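Local coordinates for type IV pilus assembly protein PilF (Thermus thermophilus HB8, PDB 5OIU) that probably hydrolyses ATP as a hexameric AAA+ motor to power the assembly of type IV pili, at residues C[19-33]-C[100-112]. Residues are numbered along the deposited sequence; the frame is centred on the assembly and turned at random.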
loop_
_atom_site.group_PDB
_atom_site.type_symbol
_atom_site.label_atom_id
_atom_site.label_comp_id
_atom_site.label_asym_id
_atom_site.label_seq_id
_atom_site.Cartn_x
_atom_site.Cartn_y
_atom_site.Cartn_z
ATOM N N ALA C 19 50.201 -12.642 7.319
ATOM C CA ALA C 19 49.284 -13.237 6.343
ATOM C C ALA C 19 49.666 -12.854 4.915
ATOM O O ALA C 19 49.762 -13.718 4.032
ATOM C CB ALA C 19 47.839 -12.818 6.637
ATOM N N PHE C 20 49.903 -11.558 4.672
ATOM C CA PHE C 20 50.260 -11.106 3.330
ATOM C C PHE C 20 51.529 -11.792 2.820
ATOM O O PHE C 20 51.549 -12.327 1.706
ATOM C CB PHE C 20 50.425 -9.586 3.312
ATOM C CG PHE C 20 50.783 -9.038 1.963
ATOM C CD1 PHE C 20 49.840 -9.003 0.943
ATOM C CD2 PHE C 20 52.070 -8.565 1.706
ATOM C CE1 PHE C 20 50.161 -8.502 -0.308
ATOM C CE2 PHE C 20 52.403 -8.045 0.450
ATOM C CZ PHE C 20 51.450 -8.021 -0.557
ATOM N N LEU C 21 52.602 -11.783 3.615
ATOM C CA LEU C 21 53.819 -12.488 3.198
ATOM C C LEU C 21 53.614 -14.000 3.111
ATOM O O LEU C 21 54.208 -14.660 2.250
ATOM C CB LEU C 21 54.961 -12.179 4.155
ATOM C CG LEU C 21 55.299 -10.705 4.325
ATOM C CD1 LEU C 21 56.130 -10.508 5.584
ATOM C CD2 LEU C 21 56.019 -10.165 3.083
ATOM N N GLN C 22 52.792 -14.574 3.990
ATOM C CA GLN C 22 52.524 -16.007 3.914
ATOM C C GLN C 22 51.804 -16.408 2.634
ATOM O O GLN C 22 51.799 -17.603 2.296
ATOM C CB GLN C 22 51.672 -16.453 5.101
ATOM C CG GLN C 22 52.479 -16.804 6.307
ATOM C CD GLN C 22 53.613 -17.723 5.944
ATOM O OE1 GLN C 22 53.444 -18.670 5.150
ATOM N NE2 GLN C 22 54.787 -17.446 6.502
ATOM N N ASP C 23 51.188 -15.441 1.932
ATOM C CA ASP C 23 50.152 -15.711 0.935
ATOM C C ASP C 23 48.934 -16.418 1.553
ATOM O O ASP C 23 48.222 -17.164 0.884
ATOM C CB ASP C 23 50.717 -16.509 -0.243
ATOM C CG ASP C 23 50.213 -16.012 -1.569
ATOM O OD1 ASP C 23 48.986 -16.127 -1.811
ATOM O OD2 ASP C 23 51.039 -15.495 -2.365
ATOM N N ALA C 24 48.664 -16.168 2.830
ATOM C CA ALA C 24 47.477 -16.720 3.471
ATOM C C ALA C 24 46.202 -16.087 2.918
ATOM O O ALA C 24 46.154 -14.896 2.583
ATOM C CB ALA C 24 47.532 -16.509 4.982
ATOM N N SER C 25 45.150 -16.899 2.850
ATOM C CA SER C 25 43.893 -16.443 2.279
ATOM C C SER C 25 42.948 -15.833 3.308
ATOM O O SER C 25 42.142 -14.976 2.941
ATOM C CB SER C 25 43.191 -17.595 1.563
ATOM O OG SER C 25 42.801 -18.569 2.497
ATOM N N ASP C 26 43.016 -16.234 4.577
ATOM C CA ASP C 26 42.091 -15.723 5.589
ATOM C C ASP C 26 42.777 -15.673 6.952
ATOM O O ASP C 26 43.684 -16.463 7.240
ATOM C CB ASP C 26 40.821 -16.591 5.680
ATOM C CG ASP C 26 40.164 -16.835 4.311
ATOM O OD1 ASP C 26 39.381 -15.966 3.880
ATOM O OD2 ASP C 26 40.428 -17.876 3.651
ATOM N N ILE C 27 42.310 -14.755 7.797
ATOM C CA ILE C 27 42.783 -14.595 9.173
ATOM C C ILE C 27 41.595 -14.753 10.106
ATOM O O ILE C 27 40.619 -13.992 10.002
ATOM C CB ILE C 27 43.424 -13.219 9.399
ATOM C CG1 ILE C 27 44.508 -12.925 8.377
ATOM C CG2 ILE C 27 43.960 -13.110 10.790
ATOM C CD1 ILE C 27 45.101 -11.548 8.579
ATOM N N HIS C 28 41.683 -15.709 11.037
ATOM C CA HIS C 28 40.628 -15.977 12.019
ATOM C C HIS C 28 41.101 -15.600 13.415
ATOM O O HIS C 28 42.118 -16.125 13.888
ATOM C CB HIS C 28 40.226 -17.450 12.035
ATOM C CG HIS C 28 39.665 -17.938 10.742
ATOM N ND1 HIS C 28 38.417 -18.512 10.645
ATOM C CD2 HIS C 28 40.192 -17.961 9.494
ATOM C CE1 HIS C 28 38.194 -18.862 9.392
ATOM N NE2 HIS C 28 39.257 -18.543 8.672
ATOM N N ILE C 29 40.332 -14.742 14.093
ATOM C CA ILE C 29 40.602 -14.324 15.465
ATOM C C ILE C 29 39.457 -14.845 16.328
ATOM O O ILE C 29 38.394 -14.211 16.422
ATOM C CB ILE C 29 40.768 -12.805 15.575
ATOM C CG1 ILE C 29 41.919 -12.371 14.660
ATOM C CG2 ILE C 29 41.061 -12.391 17.013
ATOM C CD1 ILE C 29 42.385 -10.935 14.834
ATOM N N GLU C 30 39.662 -16.009 16.957
ATOM C CA GLU C 30 38.610 -16.728 17.666
ATOM C C GLU C 30 38.769 -16.611 19.172
ATOM O O GLU C 30 39.718 -17.176 19.733
ATOM C CB GLU C 30 38.602 -18.210 17.285
ATOM C CG GLU C 30 38.900 -18.539 15.827
ATOM C CD GLU C 30 38.498 -19.972 15.482
ATOM O OE1 GLU C 30 38.052 -20.219 14.340
ATOM O OE2 GLU C 30 38.618 -20.859 16.370
ATOM N N PRO C 31 37.836 -15.978 19.877
ATOM C CA PRO C 31 37.787 -16.152 21.335
ATOM C C PRO C 31 37.403 -17.589 21.682
ATOM O O PRO C 31 36.484 -18.157 21.096
ATOM C CB PRO C 31 36.713 -15.150 21.775
ATOM C CG PRO C 31 35.802 -15.081 20.602
ATOM C CD PRO C 31 36.661 -15.254 19.369
ATOM N N ARG C 32 38.140 -18.183 22.609
ATOM C CA ARG C 32 37.858 -19.513 23.142
ATOM C C ARG C 32 37.568 -19.395 24.645
ATOM O O ARG C 32 37.378 -18.298 25.179
ATOM C CB ARG C 32 39.016 -20.474 22.834
ATOM C CG ARG C 32 38.989 -21.038 21.405
ATOM C CD ARG C 32 40.289 -21.753 20.992
ATOM N NE ARG C 32 40.353 -21.961 19.540
ATOM C CZ ARG C 32 41.371 -22.538 18.896
ATOM N NH1 ARG C 32 41.337 -22.664 17.568
ATOM N NH2 ARG C 32 42.427 -22.980 19.575
ATOM N N GLN C 33 37.527 -20.533 25.336
ATOM C CA GLN C 33 37.132 -20.508 26.744
ATOM C C GLN C 33 38.170 -19.794 27.603
ATOM O O GLN C 33 37.819 -18.945 28.434
ATOM C CB GLN C 33 36.908 -21.928 27.248
ATOM C CG GLN C 33 36.253 -22.028 28.602
ATOM C CD GLN C 33 35.961 -23.470 28.954
ATOM O OE1 GLN C 33 36.819 -24.339 28.777
ATOM N NE2 GLN C 33 34.739 -23.742 29.419
ATOM N N PRO C 100 29.285 -12.405 16.623
ATOM C CA PRO C 100 29.171 -12.779 18.040
ATOM C C PRO C 100 29.269 -14.287 18.211
ATOM O O PRO C 100 28.698 -15.054 17.432
ATOM C CB PRO C 100 27.772 -12.280 18.437
ATOM C CG PRO C 100 27.215 -11.561 17.248
ATOM C CD PRO C 100 28.013 -11.931 16.049
ATOM N N THR C 101 29.992 -14.710 19.247
ATOM C CA THR C 101 30.051 -16.100 19.664
ATOM C C THR C 101 29.851 -16.171 21.165
ATOM O O THR C 101 29.663 -15.159 21.850
ATOM C CB THR C 101 31.377 -16.785 19.303
ATOM O OG1 THR C 101 32.411 -16.309 20.177
ATOM C CG2 THR C 101 31.751 -16.513 17.860
ATOM N N VAL C 102 29.899 -17.399 21.677
ATOM C CA VAL C 102 29.728 -17.633 23.100
ATOM C C VAL C 102 30.828 -16.980 23.922
ATOM O O VAL C 102 30.601 -16.625 25.078
ATOM C CB VAL C 102 29.648 -19.156 23.334
ATOM C CG1 VAL C 102 30.131 -19.538 24.727
ATOM C CG2 VAL C 102 28.205 -19.636 23.061
ATOM N N TYR C 103 32.007 -16.768 23.340
ATOM C CA TYR C 103 33.158 -16.270 24.076
ATOM C C TYR C 103 33.527 -14.835 23.724
ATOM O O TYR C 103 34.555 -14.336 24.202
ATOM C CB TYR C 103 34.350 -17.194 23.839
ATOM C CG TYR C 103 34.150 -18.583 24.404
ATOM C CD1 TYR C 103 33.744 -18.771 25.724
ATOM C CD2 TYR C 103 34.364 -19.708 23.619
ATOM C CE1 TYR C 103 33.567 -20.037 26.249
ATOM C CE2 TYR C 103 34.187 -20.982 24.131
ATOM C CZ TYR C 103 33.794 -21.142 25.449
ATOM O OH TYR C 103 33.625 -22.409 25.952
ATOM N N GLY C 104 32.710 -14.149 22.924
ATOM C CA GLY C 104 32.993 -12.813 22.455
ATOM C C GLY C 104 32.866 -12.763 20.952
ATOM O O GLY C 104 32.244 -13.632 20.335
ATOM N N GLU C 105 33.467 -11.752 20.341
ATOM C CA GLU C 105 33.348 -11.558 18.902
ATOM C C GLU C 105 34.509 -12.212 18.165
ATOM O O GLU C 105 35.678 -12.010 18.512
ATOM C CB GLU C 105 33.282 -10.076 18.556
ATOM C CG GLU C 105 32.055 -9.411 19.126
ATOM C CD GLU C 105 31.964 -7.967 18.716
ATOM O OE1 GLU C 105 32.549 -7.118 19.429
ATOM O OE2 GLU C 105 31.335 -7.693 17.665
ATOM N N LYS C 106 34.176 -12.993 17.147
ATOM C CA LYS C 106 35.161 -13.589 16.269
ATOM C C LYS C 106 35.280 -12.714 15.039
ATOM O O LYS C 106 34.278 -12.230 14.510
ATOM C CB LYS C 106 34.776 -15.015 15.869
ATOM C CG LYS C 106 35.648 -15.547 14.754
ATOM C CD LYS C 106 35.401 -16.999 14.407
ATOM C CE LYS C 106 36.387 -17.417 13.317
ATOM N NZ LYS C 106 36.317 -18.831 12.934
ATOM N N ALA C 107 36.502 -12.478 14.599
ATOM C CA ALA C 107 36.721 -11.665 13.417
ATOM C C ALA C 107 37.384 -12.528 12.359
ATOM O O ALA C 107 38.338 -13.254 12.656
ATOM C CB ALA C 107 37.571 -10.444 13.752
ATOM N N VAL C 108 36.859 -12.489 11.137
ATOM C CA VAL C 108 37.503 -13.137 10.001
ATOM C C VAL C 108 37.881 -12.046 9.015
ATOM O O VAL C 108 37.071 -11.155 8.719
ATOM C CB VAL C 108 36.608 -14.204 9.336
ATOM C CG1 VAL C 108 37.262 -14.712 8.054
ATOM C CG2 VAL C 108 36.365 -15.390 10.276
ATOM N N MET C 109 39.116 -12.091 8.534
ATOM C CA MET C 109 39.562 -11.185 7.489
ATOM C C MET C 109 40.040 -12.014 6.304
ATOM O O MET C 109 41.071 -12.691 6.393
ATOM C CB MET C 109 40.654 -10.257 8.013
ATOM C CG MET C 109 40.113 -9.088 8.817
ATOM S SD MET C 109 41.376 -8.036 9.552
ATOM C CE MET C 109 42.349 -9.241 10.463
ATOM N N ARG C 110 39.284 -11.985 5.204
ATOM C CA ARG C 110 39.734 -12.646 3.990
ATOM C C ARG C 110 40.623 -11.701 3.203
ATOM O O ARG C 110 40.258 -10.547 2.957
ATOM C CB ARG C 110 38.572 -13.107 3.104
ATOM C CG ARG C 110 39.121 -13.553 1.714
ATOM C CD ARG C 110 38.299 -14.600 0.957
ATOM N NE ARG C 110 38.126 -15.851 1.680
ATOM C CZ ARG C 110 36.982 -16.528 1.667
ATOM N NH1 ARG C 110 35.967 -16.049 0.962
ATOM N NH2 ARG C 110 36.837 -17.661 2.346
ATOM N N LEU C 111 41.792 -12.190 2.804
ATOM C CA LEU C 111 42.673 -11.406 1.951
ATOM C C LEU C 111 42.191 -11.510 0.512
ATOM O O LEU C 111 42.128 -12.611 -0.042
ATOM C CB LEU C 111 44.111 -11.887 2.087
ATOM C CG LEU C 111 44.810 -11.359 3.345
ATOM C CD1 LEU C 111 44.482 -12.212 4.561
ATOM C CD2 LEU C 111 46.300 -11.298 3.136
ATOM N N LEU C 112 41.824 -10.379 -0.086
ATOM C CA LEU C 112 41.377 -10.375 -1.474
ATOM C C LEU C 112 42.575 -10.429 -2.415
ATOM O O LEU C 112 43.664 -9.960 -2.082
ATOM C CB LEU C 112 40.539 -9.125 -1.781
ATOM C CG LEU C 112 39.294 -8.789 -0.937
ATOM C CD1 LEU C 112 38.687 -7.461 -1.380
ATOM C CD2 LEU C 112 38.227 -9.902 -0.947
#
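Strands 26-31 and 104-111 are the two central members of a six-stranded antiparallel sheet; their axes run at 171°, and I27/M109 and I29/A107 are the hydrogen-bonded pairs between them. I29 N reaches A107 O at 2.9 Å, nearly along the C=O axis. S25 O, just before the strand, takes the amide of L111.

On the polar face, K106 extends fully off the strand, CG anti to the backbone N (chi1 169°), carrying NZ to a 2.6 Å salt bridge with E30 OE1, met on the anti side of the carboxylate, and to H28 ND1 at 3.1 Å in the imidazole plane. E30 OE1 also pairs with R39, while H28 NE2 bonds to D211 of the second subunit, so both ring nitrogens are engaged and the ring's rotation is fixed. V108 CG2 sits 3.7 Å above one face of this ring, offset toward the rim. Further along, R110 NE makes a bent salt bridge to the syn lone pair of D26 OD1, which is tilted from the guanidinium plane; R110 NH2 continues to D211 of the second subunit.

The other face is apolar. I27 CD1 touches M109 CE, and L111 CD1 lies 3.9 Å from I27 CG1 and also meets A19 CB, tying helix 6-22 to the sheet. I29 and A107 pack against helix 57-67.

At the far end, P31 CB packs 3.7 Å from CB of Y103, a residue of the type I turn T101-G104. The R32-Q33 backbone crosses one face of the Y103 ring, Q33 CA making a CH-pi contact there, and the hydroxyl bonds E183 of the second subunit. One sheet face backed by helices, the other carrying charges to a neighbouring subunit, is consistent with the domain preceding the P-loop ATPase domain in hexameric type II/IV secretion ATPases.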